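PDB 2ECE: selenium-binding protein from Sulfolobus tokodaii, which is of unknown function but, as a beta-propeller of the selenium-binding protein family, may bind selenium. Local coordinates for residues A[19-25]-A[390-396]; A[32-37]-A[439-444]; A[81-87]-A[456-461]; A[183-187]-A[238-242]; A[303-309]-A[366-370]. All blocks are in the same frame, centred on the assembly; numbering follows the deposited sequence.

Interaction 1 (A[19-25]-A[390-396]); sequences AMKAPPE and RDGRRVY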
# COMPACT_ATOMS: atom_id res chain seq x y z
N ALA A 19 11.48 4.52 16.66
CA ALA A 19 11.49 4.75 15.22
C ALA A 19 11.27 6.24 14.93
O ALA A 19 11.89 6.80 14.03
CB ALA A 19 10.40 3.91 14.55
N MET A 20 10.38 6.86 15.70
CA MET A 20 10.06 8.28 15.52
C MET A 20 11.23 9.22 15.77
O MET A 20 11.37 10.24 15.10
CB MET A 20 8.92 8.69 16.46
CG MET A 20 7.55 8.18 16.07
SD MET A 20 6.27 8.95 17.08
CE MET A 20 6.25 10.61 16.38
N LYS A 21 12.08 8.86 16.74
CA LYS A 21 13.22 9.69 17.11
C LYS A 21 14.47 9.46 16.26
O LYS A 21 15.48 10.14 16.45
CB LYS A 21 13.57 9.45 18.58
CG LYS A 21 12.46 9.82 19.57
CD LYS A 21 12.27 11.33 19.66
CE LYS A 21 11.32 11.71 20.80
NZ LYS A 21 11.18 13.18 20.96
N ALA A 22 14.43 8.52 15.33
CA ALA A 22 15.59 8.26 14.48
C ALA A 22 15.74 9.34 13.41
O ALA A 22 14.80 10.07 13.13
CB ALA A 22 15.46 6.89 13.83
N PRO A 23 16.93 9.45 12.80
CA PRO A 23 17.21 10.45 11.76
C PRO A 23 16.21 10.39 10.60
O PRO A 23 15.73 9.31 10.23
CB PRO A 23 18.62 10.09 11.30
CG PRO A 23 19.23 9.48 12.53
CD PRO A 23 18.12 8.61 13.02
N PRO A 24 15.88 11.56 10.00
CA PRO A 24 14.94 11.64 8.89
C PRO A 24 15.43 10.88 7.66
O PRO A 24 16.60 10.51 7.58
CB PRO A 24 14.85 13.15 8.61
CG PRO A 24 15.34 13.79 9.88
CD PRO A 24 16.46 12.88 10.29
N GLU A 25 14.54 10.65 6.70
CA GLU A 25 14.87 9.94 5.47
C GLU A 25 15.64 10.84 4.49
O GLU A 25 15.34 12.02 4.37
CB GLU A 25 13.59 9.43 4.79
CG GLU A 25 12.69 10.52 4.21
CD GLU A 25 11.80 11.21 5.24
OE1 GLU A 25 11.95 10.93 6.45
OE2 GLU A 25 10.95 12.04 4.84
N ARG A 390 8.86 8.74 9.48
CA ARG A 390 8.78 8.21 10.83
C ARG A 390 8.45 9.29 11.86
O ARG A 390 7.73 9.02 12.82
CB ARG A 390 10.07 7.49 11.20
CG ARG A 390 10.09 6.05 10.72
CD ARG A 390 11.43 5.35 10.89
NE ARG A 390 12.46 5.90 10.01
CZ ARG A 390 13.28 6.89 10.35
NH1 ARG A 390 13.20 7.45 11.55
NH2 ARG A 390 14.19 7.32 9.49
N ASP A 391 8.95 10.51 11.65
CA ASP A 391 8.67 11.58 12.61
C ASP A 391 7.25 12.10 12.42
O ASP A 391 6.78 12.94 13.19
CB ASP A 391 9.69 12.73 12.51
CG ASP A 391 9.67 13.44 11.16
OD1 ASP A 391 8.67 13.34 10.42
OD2 ASP A 391 10.67 14.13 10.85
N GLY A 392 6.57 11.60 11.39
CA GLY A 392 5.20 11.99 11.12
C GLY A 392 4.93 13.37 10.53
O GLY A 392 3.77 13.74 10.36
N ARG A 393 5.98 14.11 10.20
CA ARG A 393 5.82 15.46 9.66
C ARG A 393 5.64 15.56 8.14
O ARG A 393 5.11 16.55 7.64
CB ARG A 393 7.00 16.33 10.07
CG ARG A 393 7.21 16.40 11.58
CD ARG A 393 8.54 17.05 11.93
NE ARG A 393 8.82 16.95 13.37
CZ ARG A 393 8.27 17.73 14.29
NH1 ARG A 393 7.40 18.68 13.95
NH2 ARG A 393 8.57 17.55 15.57
N ARG A 394 6.06 14.53 7.40
CA ARG A 394 5.96 14.57 5.94
C ARG A 394 5.15 13.40 5.36
O ARG A 394 5.34 12.25 5.77
CB ARG A 394 7.37 14.57 5.33
CG ARG A 394 8.27 15.70 5.86
CD ARG A 394 9.73 15.48 5.48
NE ARG A 394 10.32 14.34 6.19
CZ ARG A 394 10.67 14.34 7.47
NH1 ARG A 394 10.50 15.43 8.22
NH2 ARG A 394 11.20 13.25 8.01
N VAL A 395 4.26 13.70 4.42
CA VAL A 395 3.45 12.68 3.78
C VAL A 395 3.72 12.75 2.28
O VAL A 395 3.57 13.79 1.65
CB VAL A 395 1.93 12.92 4.00
CG1 VAL A 395 1.13 11.77 3.38
CG2 VAL A 395 1.63 13.02 5.49
N TYR A 396 4.17 11.64 1.71
CA TYR A 396 4.47 11.58 0.29
C TYR A 396 3.25 10.99 -0.41
O TYR A 396 2.62 10.07 0.11
CB TYR A 396 5.72 10.75 0.06
CG TYR A 396 6.95 11.36 0.70
CD1 TYR A 396 7.68 12.35 0.03
CD2 TYR A 396 7.35 11.00 1.99
CE1 TYR A 396 8.78 12.96 0.64
CE2 TYR A 396 8.46 11.61 2.60
CZ TYR A 396 9.17 12.58 1.92
OH TYR A 396 10.27 13.16 2.50
O HOH W 1 11.16 9.23 8.32

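Interaction 2 (A[32-37]-A[439-444]); sequences CLYTGT and FGEARS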
# COMPACT_ATOMS: atom_id res chain seq x y z
N CYS A 32 7.64 2.67 -10.11
CA CYS A 32 7.09 3.35 -11.28
C CYS A 32 6.79 2.38 -12.42
O CYS A 32 7.48 1.38 -12.57
CB CYS A 32 8.08 4.42 -11.77
SG CYS A 32 8.29 5.77 -10.59
N LEU A 33 5.78 2.69 -13.22
CA LEU A 33 5.40 1.79 -14.30
C LEU A 33 4.99 2.46 -15.61
O LEU A 33 4.50 3.59 -15.63
CB LEU A 33 4.26 0.89 -13.83
CG LEU A 33 3.00 1.65 -13.36
CD1 LEU A 33 1.77 0.79 -13.57
CD2 LEU A 33 3.15 2.04 -11.89
N TYR A 34 5.20 1.73 -16.70
CA TYR A 34 4.80 2.17 -18.04
C TYR A 34 3.67 1.24 -18.46
O TYR A 34 3.03 1.43 -19.50
CB TYR A 34 5.97 2.08 -19.01
CG TYR A 34 6.91 3.27 -18.95
CD1 TYR A 34 6.47 4.54 -19.33
CD2 TYR A 34 8.22 3.12 -18.52
CE1 TYR A 34 7.33 5.64 -19.27
CE2 TYR A 34 9.09 4.22 -18.46
CZ TYR A 34 8.63 5.47 -18.84
OH TYR A 34 9.48 6.55 -18.79
N THR A 35 3.43 0.21 -17.64
CA THR A 35 2.37 -0.76 -17.91
C THR A 35 1.04 -0.01 -17.92
O THR A 35 0.69 0.66 -16.95
CB THR A 35 2.33 -1.85 -16.81
OG1 THR A 35 3.60 -2.50 -16.72
CG2 THR A 35 1.28 -2.88 -17.14
N GLY A 36 0.31 -0.11 -19.03
CA GLY A 36 -0.97 0.56 -19.13
C GLY A 36 -0.92 1.93 -19.78
O GLY A 36 -1.96 2.56 -20.02
N THR A 37 0.29 2.41 -20.07
CA THR A 37 0.45 3.72 -20.69
C THR A 37 0.55 3.63 -22.20
O THR A 37 0.46 4.63 -22.90
CB THR A 37 1.73 4.41 -20.21
OG1 THR A 37 2.86 3.65 -20.67
CG2 THR A 37 1.74 4.51 -18.68
N PHE A 439 6.98 12.31 -13.12
CA PHE A 439 7.58 11.12 -13.71
C PHE A 439 7.40 11.00 -15.22
O PHE A 439 7.63 9.93 -15.79
CB PHE A 439 7.04 9.88 -12.99
CG PHE A 439 7.46 9.79 -11.54
CD1 PHE A 439 8.74 9.36 -11.20
CD2 PHE A 439 6.60 10.18 -10.52
CE1 PHE A 439 9.15 9.31 -9.87
CE2 PHE A 439 7.00 10.14 -9.19
CZ PHE A 439 8.28 9.70 -8.86
N GLY A 440 7.01 12.10 -15.86
CA GLY A 440 6.83 12.09 -17.30
C GLY A 440 5.65 11.26 -17.76
O GLY A 440 4.51 11.56 -17.41
N GLU A 441 5.90 10.21 -18.54
CA GLU A 441 4.82 9.36 -19.03
C GLU A 441 4.69 8.11 -18.15
O GLU A 441 3.77 7.31 -18.34
CB GLU A 441 5.08 8.94 -20.48
CG GLU A 441 5.15 10.08 -21.49
CD GLU A 441 3.82 10.81 -21.65
OE1 GLU A 441 2.78 10.13 -21.79
OE2 GLU A 441 3.82 12.06 -21.65
N ALA A 442 5.61 7.95 -17.21
CA ALA A 442 5.56 6.80 -16.30
C ALA A 442 4.60 7.13 -15.16
O ALA A 442 4.38 8.30 -14.86
CB ALA A 442 6.96 6.52 -15.74
N ARG A 443 4.02 6.10 -14.54
CA ARG A 443 3.09 6.29 -13.43
C ARG A 443 3.77 5.87 -12.13
O ARG A 443 4.62 4.98 -12.15
CB ARG A 443 1.81 5.48 -13.67
CG ARG A 443 1.08 5.88 -14.95
CD ARG A 443 -0.16 5.04 -15.22
NE ARG A 443 -0.78 5.42 -16.48
CZ ARG A 443 -1.83 4.80 -17.03
NH1 ARG A 443 -2.38 3.76 -16.41
NH2 ARG A 443 -2.31 5.21 -18.19
N SER A 444 3.38 6.48 -11.02
CA SER A 444 4.01 6.17 -9.73
C SER A 444 3.08 5.47 -8.74
O SER A 444 1.88 5.75 -8.69
CB SER A 444 4.57 7.45 -9.11
OG SER A 444 3.58 8.48 -9.08
O HOH W 2 8.85 9.31 -19.36

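Interaction 3 (A[81-87]-A[456-461]); sequences CSSALCP and SDSYCY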
# COMPACT_ATOMS: atom_id res chain seq x y z
N CYS A 81 13.53 -5.78 8.50
CA CYS A 81 13.23 -4.53 9.15
C CYS A 81 13.18 -4.65 10.67
O CYS A 81 13.72 -5.60 11.23
CB CYS A 81 11.92 -3.97 8.59
SG CYS A 81 10.45 -5.05 8.67
N SER A 82 12.55 -3.69 11.35
CA SER A 82 12.49 -3.70 12.81
C SER A 82 12.01 -5.01 13.44
O SER A 82 12.36 -5.32 14.59
CB SER A 82 11.61 -2.54 13.30
OG SER A 82 12.21 -1.29 12.97
N SER A 83 11.22 -5.77 12.70
CA SER A 83 10.70 -7.04 13.20
C SER A 83 11.83 -8.01 13.55
O SER A 83 11.62 -8.97 14.28
CB SER A 83 9.79 -7.68 12.16
OG SER A 83 10.50 -7.92 10.95
N ALA A 84 13.04 -7.75 13.03
CA ALA A 84 14.19 -8.61 13.30
C ALA A 84 14.62 -8.57 14.77
O ALA A 84 15.33 -9.46 15.24
CB ALA A 84 15.37 -8.22 12.41
N LEU A 85 14.20 -7.53 15.47
CA LEU A 85 14.54 -7.37 16.88
C LEU A 85 13.60 -8.18 17.76
O LEU A 85 13.74 -8.22 18.99
CB LEU A 85 14.50 -5.90 17.28
CG LEU A 85 15.56 -5.01 16.60
CD1 LEU A 85 15.35 -3.56 17.03
CD2 LEU A 85 16.96 -5.48 16.98
N CYS A 86 12.62 -8.83 17.13
CA CYS A 86 11.66 -9.67 17.85
C CYS A 86 12.38 -10.90 18.41
O CYS A 86 13.40 -11.33 17.87
CB CYS A 86 10.55 -10.14 16.90
SG CYS A 86 9.45 -8.84 16.25
N PRO A 87 11.85 -11.49 19.49
CA PRO A 87 12.47 -12.68 20.09
C PRO A 87 12.84 -13.76 19.07
O PRO A 87 13.91 -14.37 19.15
CB PRO A 87 11.41 -13.15 21.07
CG PRO A 87 10.90 -11.84 21.61
CD PRO A 87 10.75 -11.00 20.34
N SER A 456 6.26 0.25 6.40
CA SER A 456 7.29 -0.72 6.06
C SER A 456 7.72 -1.62 7.21
O SER A 456 8.19 -2.73 6.97
CB SER A 456 8.53 0.01 5.54
OG SER A 456 9.14 0.74 6.58
N ASP A 457 7.57 -1.14 8.44
CA ASP A 457 8.00 -1.87 9.64
C ASP A 457 6.91 -2.14 10.67
O ASP A 457 5.97 -1.37 10.82
CB ASP A 457 9.10 -1.09 10.37
CG ASP A 457 10.39 -1.02 9.59
OD1 ASP A 457 10.35 -0.69 8.39
OD2 ASP A 457 11.45 -1.27 10.20
N SER A 458 7.06 -3.25 11.38
CA SER A 458 6.15 -3.60 12.47
C SER A 458 7.11 -3.77 13.65
O SER A 458 8.29 -4.09 13.45
CB SER A 458 5.36 -4.88 12.18
OG SER A 458 6.21 -5.97 11.89
N TYR A 459 6.64 -3.54 14.86
CA TYR A 459 7.52 -3.63 16.02
C TYR A 459 7.11 -4.67 17.06
O TYR A 459 5.94 -5.05 17.14
CB TYR A 459 7.62 -2.24 16.64
CG TYR A 459 7.82 -1.16 15.60
CD1 TYR A 459 6.73 -0.54 14.97
CD2 TYR A 459 9.10 -0.81 15.17
CE1 TYR A 459 6.90 0.39 13.95
CE2 TYR A 459 9.29 0.13 14.15
CZ TYR A 459 8.19 0.71 13.54
OH TYR A 459 8.38 1.61 12.52
N CYS A 460 8.08 -5.13 17.85
CA CYS A 460 7.79 -6.11 18.88
C CYS A 460 7.83 -5.54 20.30
O CYS A 460 7.62 -6.27 21.27
CB CYS A 460 8.74 -7.31 18.79
SG CYS A 460 8.08 -8.64 17.73
N TYR A 461 8.09 -4.25 20.42
CA TYR A 461 8.15 -3.63 21.74
C TYR A 461 7.36 -2.33 21.78
O TYR A 461 7.37 -1.56 20.82
CB TYR A 461 9.61 -3.40 22.16
CG TYR A 461 10.44 -4.65 22.03
CD1 TYR A 461 11.00 -5.02 20.80
CD2 TYR A 461 10.58 -5.54 23.11
CE1 TYR A 461 11.66 -6.23 20.64
CE2 TYR A 461 11.24 -6.76 22.95
CZ TYR A 461 11.77 -7.10 21.72
OH TYR A 461 12.37 -8.32 21.54
O HOH W 3 10.99 -4.65 17.01

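Interaction 4 (A[183-187]-A[238-242]); sequences DRGDQ and RKRIH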
# COMPACT_ATOMS: atom_id res chain seq x y z
N ASP A 183 -4.17 -23.99 6.91
CA ASP A 183 -5.62 -24.19 6.98
C ASP A 183 -6.30 -22.85 6.73
O ASP A 183 -6.42 -22.04 7.65
CB ASP A 183 -6.02 -24.72 8.37
CG ASP A 183 -7.52 -24.96 8.49
OD1 ASP A 183 -8.28 -24.50 7.61
OD2 ASP A 183 -7.93 -25.61 9.47
N ARG A 184 -6.75 -22.62 5.50
CA ARG A 184 -7.37 -21.35 5.13
C ARG A 184 -8.87 -21.23 5.36
O ARG A 184 -9.46 -20.20 5.04
CB ARG A 184 -7.08 -21.04 3.66
CG ARG A 184 -7.84 -21.92 2.66
CD ARG A 184 -7.07 -21.98 1.34
NE ARG A 184 -6.56 -20.66 1.01
CZ ARG A 184 -5.42 -20.43 0.35
NH1 ARG A 184 -4.66 -21.43 -0.07
NH2 ARG A 184 -5.05 -19.18 0.15
N GLY A 185 -9.49 -22.27 5.91
CA GLY A 185 -10.93 -22.20 6.13
C GLY A 185 -11.59 -21.86 4.80
O GLY A 185 -11.25 -22.46 3.78
N ASP A 186 -12.51 -20.90 4.79
CA ASP A 186 -13.16 -20.55 3.54
C ASP A 186 -12.62 -19.27 2.91
O ASP A 186 -13.28 -18.65 2.07
CB ASP A 186 -14.69 -20.46 3.72
CG ASP A 186 -15.13 -19.28 4.56
OD1 ASP A 186 -16.36 -19.07 4.63
OD2 ASP A 186 -14.28 -18.57 5.13
N GLN A 187 -11.42 -18.88 3.29
CA GLN A 187 -10.80 -17.69 2.70
C GLN A 187 -10.47 -18.07 1.25
O GLN A 187 -9.93 -19.14 0.99
CB GLN A 187 -9.52 -17.30 3.44
CG GLN A 187 -8.67 -16.26 2.71
CD GLN A 187 -7.65 -16.89 1.78
OE1 GLN A 187 -7.42 -16.40 0.67
NE2 GLN A 187 -7.02 -17.97 2.23
N ARG A 238 -0.57 -20.88 11.36
CA ARG A 238 -0.88 -20.63 9.96
C ARG A 238 -2.29 -21.11 9.62
O ARG A 238 -2.53 -21.72 8.59
CB ARG A 238 0.16 -21.35 9.09
CG ARG A 238 1.59 -20.89 9.42
CD ARG A 238 2.66 -21.90 9.02
NE ARG A 238 2.76 -22.10 7.58
CZ ARG A 238 3.55 -23.01 7.02
NH1 ARG A 238 4.30 -23.80 7.80
NH2 ARG A 238 3.60 -23.15 5.70
N LYS A 239 -3.23 -20.76 10.51
CA LYS A 239 -4.62 -21.17 10.38
C LYS A 239 -5.59 -19.99 10.49
O LYS A 239 -5.41 -19.10 11.32
CB LYS A 239 -4.89 -22.23 11.46
CG LYS A 239 -6.33 -22.64 11.69
CD LYS A 239 -6.40 -23.96 12.47
CE LYS A 239 -5.61 -23.92 13.79
NZ LYS A 239 -4.32 -24.68 13.76
N ARG A 240 -6.60 -19.97 9.63
CA ARG A 240 -7.59 -18.90 9.64
C ARG A 240 -8.54 -19.20 10.80
O ARG A 240 -9.18 -20.24 10.83
CB ARG A 240 -8.36 -18.90 8.30
CG ARG A 240 -8.93 -17.54 7.87
CD ARG A 240 -10.13 -17.13 8.72
NE ARG A 240 -11.19 -18.14 8.65
CZ ARG A 240 -12.09 -18.22 7.68
NH1 ARG A 240 -12.09 -17.35 6.68
NH2 ARG A 240 -13.01 -19.19 7.70
N ILE A 241 -8.63 -18.29 11.77
CA ILE A 241 -9.49 -18.55 12.93
C ILE A 241 -10.84 -17.85 12.92
O ILE A 241 -11.78 -18.33 13.55
CB ILE A 241 -8.78 -18.19 14.25
CG1 ILE A 241 -8.32 -16.73 14.21
CG2 ILE A 241 -7.59 -19.13 14.47
CD1 ILE A 241 -8.09 -16.13 15.59
N HIS A 242 -10.95 -16.72 12.22
CA HIS A 242 -12.21 -15.99 12.17
C HIS A 242 -12.20 -15.00 11.02
O HIS A 242 -11.15 -14.70 10.46
CB HIS A 242 -12.43 -15.27 13.51
CG HIS A 242 -13.79 -14.64 13.65
ND1 HIS A 242 -14.96 -15.34 13.48
CD2 HIS A 242 -14.15 -13.38 13.98
CE1 HIS A 242 -15.99 -14.54 13.70
NE2 HIS A 242 -15.53 -13.34 14.00
O HOH W 4 -9.60 -22.57 9.45

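Interaction 5 (A[303-309]-A[366-370]); sequences EPLEGNL and GIFHR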
# COMPACT_ATOMS: atom_id res chain seq x y z
N GLU A 303 -19.73 12.66 -4.29
CA GLU A 303 -20.06 14.05 -4.58
C GLU A 303 -20.80 14.18 -5.91
O GLU A 303 -20.26 13.87 -6.96
CB GLU A 303 -18.80 14.91 -4.64
CG GLU A 303 -18.21 15.30 -3.29
CD GLU A 303 -19.03 16.34 -2.55
OE1 GLU A 303 -19.99 16.88 -3.15
OE2 GLU A 303 -18.71 16.63 -1.38
N PRO A 304 -22.06 14.64 -5.87
CA PRO A 304 -22.81 14.79 -7.13
C PRO A 304 -22.10 15.74 -8.10
O PRO A 304 -21.53 16.76 -7.69
CB PRO A 304 -24.18 15.29 -6.66
CG PRO A 304 -23.94 15.81 -5.24
CD PRO A 304 -22.94 14.83 -4.71
N LEU A 305 -22.12 15.39 -9.38
CA LEU A 305 -21.47 16.17 -10.43
C LEU A 305 -22.13 15.71 -11.73
O LEU A 305 -22.22 14.51 -11.98
CB LEU A 305 -19.98 15.84 -10.48
CG LEU A 305 -18.90 16.92 -10.54
CD1 LEU A 305 -17.73 16.39 -11.37
CD2 LEU A 305 -19.43 18.20 -11.15
N GLU A 306 -22.59 16.64 -12.57
CA GLU A 306 -23.24 16.23 -13.81
C GLU A 306 -22.35 16.07 -15.05
O GLU A 306 -22.54 15.12 -15.82
CB GLU A 306 -24.42 17.15 -14.15
CG GLU A 306 -24.11 18.64 -14.20
CD GLU A 306 -25.35 19.45 -14.53
OE1 GLU A 306 -26.42 19.14 -13.96
OE2 GLU A 306 -25.26 20.39 -15.36
N GLY A 307 -21.39 16.96 -15.25
CA GLY A 307 -20.54 16.85 -16.42
C GLY A 307 -19.09 16.48 -16.15
O GLY A 307 -18.69 16.29 -15.00
N ASN A 308 -18.30 16.39 -17.22
CA ASN A 308 -16.88 16.05 -17.12
C ASN A 308 -16.60 14.74 -16.38
O ASN A 308 -15.56 14.60 -15.74
CB ASN A 308 -16.11 17.19 -16.44
CG ASN A 308 -15.93 18.40 -17.34
OD1 ASN A 308 -16.19 18.34 -18.55
ND2 ASN A 308 -15.47 19.51 -16.76
N LEU A 309 -17.52 13.80 -16.50
CA LEU A 309 -17.39 12.49 -15.86
C LEU A 309 -16.91 11.42 -16.83
O LEU A 309 -17.28 11.43 -18.00
CB LEU A 309 -18.75 12.06 -15.31
CG LEU A 309 -19.08 12.13 -13.82
CD1 LEU A 309 -18.56 13.42 -13.20
CD2 LEU A 309 -20.58 12.01 -13.65
N GLY A 366 -8.07 14.76 -9.03
CA GLY A 366 -9.41 14.27 -8.76
C GLY A 366 -10.44 14.57 -9.83
O GLY A 366 -10.39 15.61 -10.50
N ILE A 367 -11.38 13.65 -10.01
CA ILE A 367 -12.43 13.85 -11.00
C ILE A 367 -13.33 14.99 -10.51
O ILE A 367 -13.88 15.75 -11.32
CB ILE A 367 -13.28 12.58 -11.17
CG1 ILE A 367 -12.42 11.44 -11.72
CG2 ILE A 367 -14.45 12.85 -12.10
CD1 ILE A 367 -13.08 10.08 -11.66
N PHE A 368 -13.46 15.13 -9.20
CA PHE A 368 -14.29 16.18 -8.62
C PHE A 368 -13.59 17.53 -8.53
O PHE A 368 -14.09 18.51 -9.08
CB PHE A 368 -14.78 15.78 -7.23
CG PHE A 368 -15.77 16.75 -6.64
CD1 PHE A 368 -17.06 16.87 -7.17
CD2 PHE A 368 -15.40 17.57 -5.57
CE1 PHE A 368 -17.96 17.79 -6.64
CE2 PHE A 368 -16.31 18.49 -5.04
CZ PHE A 368 -17.59 18.60 -5.57
N HIS A 369 -12.45 17.59 -7.86
CA HIS A 369 -11.71 18.85 -7.68
C HIS A 369 -10.89 19.32 -8.88
O HIS A 369 -10.76 20.52 -9.11
CB HIS A 369 -10.77 18.77 -6.48
CG HIS A 369 -11.45 18.59 -5.16
ND1 HIS A 369 -12.40 19.47 -4.69
CD2 HIS A 369 -11.28 17.67 -4.19
CE1 HIS A 369 -12.78 19.10 -3.48
NE2 HIS A 369 -12.12 18.00 -3.16
N ARG A 370 -10.31 18.38 -9.64
CA ARG A 370 -9.46 18.76 -10.77
C ARG A 370 -8.46 19.82 -10.29
O ARG A 370 -8.09 20.73 -11.03
CB ARG A 370 -10.30 19.33 -11.92
CG ARG A 370 -10.44 18.39 -13.11
CD ARG A 370 -11.37 17.23 -12.81
NE ARG A 370 -11.29 16.16 -13.80
CZ ARG A 370 -10.29 15.28 -13.88
NH1 ARG A 370 -9.28 15.34 -13.02
NH2 ARG A 370 -10.31 14.32 -14.81

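Interaction 1 (A[19-25]-A[390-396])
Glu-25 and Arg-394 meet in a side-on salt bridge that ties the N-terminal segment to a blade of the beta-propeller, near the start of strand 394-398. Arg-394, its chain bending at chi3 (-69°), brings NE to Glu-25 OE2 at 2.7 Å and NH2 to OE1 at 2.9 Å, each oxygen met on its syn side but about 30° out of the carboxylate plane. Tyr-396 OH donates to the anti lone pair of the same OE2 (2.7 Å), its second donor. The guanidinium of Arg-390 takes backbone carbonyls at its edge: NH2 points almost straight at Pro-23 O (2.6 Å, 176° at the hydrogen), and NH1 makes a more bent bond to Ala-19 O (2.9 Å) of helix 16-20. Gly-452 O receives NE of Arg-390. In the second shell, Asp-391 OD2 takes both terminal nitrogens of Arg-394, closing a salt-bridge network, while its OD1 accepts from Ser-389 OG and forms an Asx turn with Arg-393 N. A leucine in place of Arg-394 would probably leave the carboxylates of Glu-25 and Asp-391 without their shared positive partner. One water joins the two segments, donating to Glu-25 OE1 and accepting from Arg-390 N, both at 2.6 Å.

Interaction 2 (A[32-37]-A[439-444])
Leu-33 and Arg-443 form an antiparallel hydrogen-bonded pair: Leu-33 N to Arg-443 O and Arg-443 N to Leu-33 O are both 2.8 Å. Cys-32 and Ser-444 follow as a non-hydrogen-bonded pair. Two contacts involve ring faces. The sulfur of Cys-32 sits over the Phe-439 ring, SG 4.0 Å from its centroid, and Ala-442 CB makes a CH-pi contact with the Tyr-34 ring, 3.9 Å from the centroid and displaced toward the rim. Among van der Waals contacts, Leu-33 CG lies 4.0 Å from Arg-443 CB, and the methyl Thr-37 CG2 lies against the arginine chain, 3.5 Å from Arg-443 NE, the two side chains running in opposite senses. Arg-443 is extended from CG to NE (chi2 178°, chi3 -177°), which carries one face of its guanidinium against Gly-36 C; Asp-406 and Asn-407 hold its nitrogens. Polar bonds close both turns: Tyr-34 O accepts from Thr-37 N and OG1, and Ala-442 N donates to Phe-439 O across the type II' turn. Strand 27-33 thus pairs with strand 443-449 in one four-stranded sheet, the blade where N-terminal and C-terminal strands meet, the "velcro" closure characteristic of beta-propellers.

Interaction 3 (A[81-87]-A[456-461])
A short 3-10 turn at 82-85 lies against the irregular C-terminal segment 456-461, with CA atoms no nearer than 5.4 Å at Ser-83 and Tyr-459 and at Cys-86 and Cys-460. Covalent linkage comes from the disulfide of Cys-86 SG and Cys-460 SG, 2.0 Å long with chi3 at 92°, close to the relaxed right angle. At the other end Asp-457 OD2 takes two donors of one residue, Ser-82 N (2.9 Å) from above the carboxylate plane and Ser-82 OG (2.9 Å) on the anti side. Arg-95 adds a salt bridge to the same oxygen, which would probably favour its negative charge. Ser-82 OG in turn accepts from Tyr-13 N. Ser-82 CB also rests 3.6 Å from Tyr-459 CE2. Tyr-461 sends its hydroxyl to Leu-85 O (2.9 Å), and Pro-87 CD comes within 3.4 Å of Tyr-461 OH. A water bridges Ser-82 O and Cys-460 N. Cys-81 CB touches Asp-457 OD2 at 3.2 Å, while its sulfur is joined to Cys-145 in a second disulfide. The C-terminal tail beyond strand 443-449 is therefore fastened across the loop between strands 77-78 and 97-101, a disulfide cross-link that ties the chain end to a neighbouring blade of the propeller.

Interaction 4 (A[183-187]-A[238-242])
Arg-240 reaches from strand 239-245 to the type II' turn of Arg-184 to Gln-187. Its CB lies 3.7 Å from Arg-184 O, and CG stays beside the same carbonyl. The chain then bends twice, at chi2 (-72°) and chi3 (-58°), and this double bend folds the guanidinium back against the turn, where Arg-184 O stands above the centre of one face and Gly-185 CA lies over that face too. At the tip both terminal nitrogens close end-on upon a single oxygen: NH1 and NH2 are each 2.9 Å from Asp-186 OD2. That oxygen lies in the guanidinium plane, but the carboxylate is turned nearly at right angles to it, 84° between the planes, so NH1 meets OD2 nearly along its C-O bond and NH2 from above the carboxylate. His-231 ND1 also takes a bond from NH1.

The backbones are joined beside this. Arg-240 N donates to Asp-183 O at 2.9 Å, and Asp-183 N donates to Arg-238 O at 3.3 Å. Asp-183 OD1 accepts from Gly-185 N in an Asx turn that shapes the loop, while its CB packs 3.9 Å from Lys-239 CG. A water donates to Arg-240 O and more weakly to Asp-183 OD1. The loop is thereby fixed to strand 239-245, an outermost strand of the four-stranded sheet whose other edge is strand 193-196. Because Arg-229 also forms a salt bridge with Asp-186 OD2, one carboxylate oxygen serves two arginines, and their combined positive charge would probably keep Asp-186 ionised at this surface position.

Interaction 5 (A[303-309]-A[366-370])
Phe-368 meets Glu-303 because its CG stands opposite the backbone N (chi1 -174°), which swings the ring out of the 366-370 loop, while Glu-303 CG lies beside its own N (chi1 -78°) and the chain bends at chi2, folding the acid along the ring. Glu-303 CB then sits over one ring face, 3.8 Å from the centroid, a CH-pi contact displaced toward the rim. Farther out, the carboxylate lies roughly parallel to the ring, the planes 24° apart, and Glu-303 OE1 comes 3.8 Å from Phe-368 CZ. At the ring edge Pro-304 O is 3.9 Å from Phe-368 CE1. Leu-305 closes in obliquely, CG 3.8 Å from Phe-368 CD1, and its CD1 lies 3.9 Å from Ile-367 O. Ile-367 CG2 makes the second, looser point of contact, touching Asn-308 O at 4.2 Å and Leu-309 CD1 at 4.3 Å. With an alanine at Phe-368, the CB of Glu-303 and the branch of Leu-305 would probably lose the ring they pack on, opening a gap between the two segments. The contact is thus carried by apolar and CH-pi packing. It joins the end of strand 291-304 to the loop between strands 357-363 and 386-388, and Val-319 of the short strand 318-319 touches Leu-305, Leu-309, Ile-367 and Phe-368, so the same strand contacts both segments.

Interactions 1, 2 and 3 all join parts of the chain near its start to parts near its end, and their segments alternate along the sequence. Interactions 1 and 3 touch directly, Ala-19 CB lying 3.7 Å from Tyr-459 OH, with centres about 17 Å apart. Helix 16-20 of interaction 1 and strand 27-33 of interaction 2 are consecutive in the chain; the nearest atoms of the two interactions are about 9 Å apart. Interactions 4 and 5 span shorter stretches of chain, their centres about 41 Å apart; interactions 3 and 5 lie on opposite sides of the chain's centre, about 43 Å between contact centres. No ligand marks a site to which these contacts could be related.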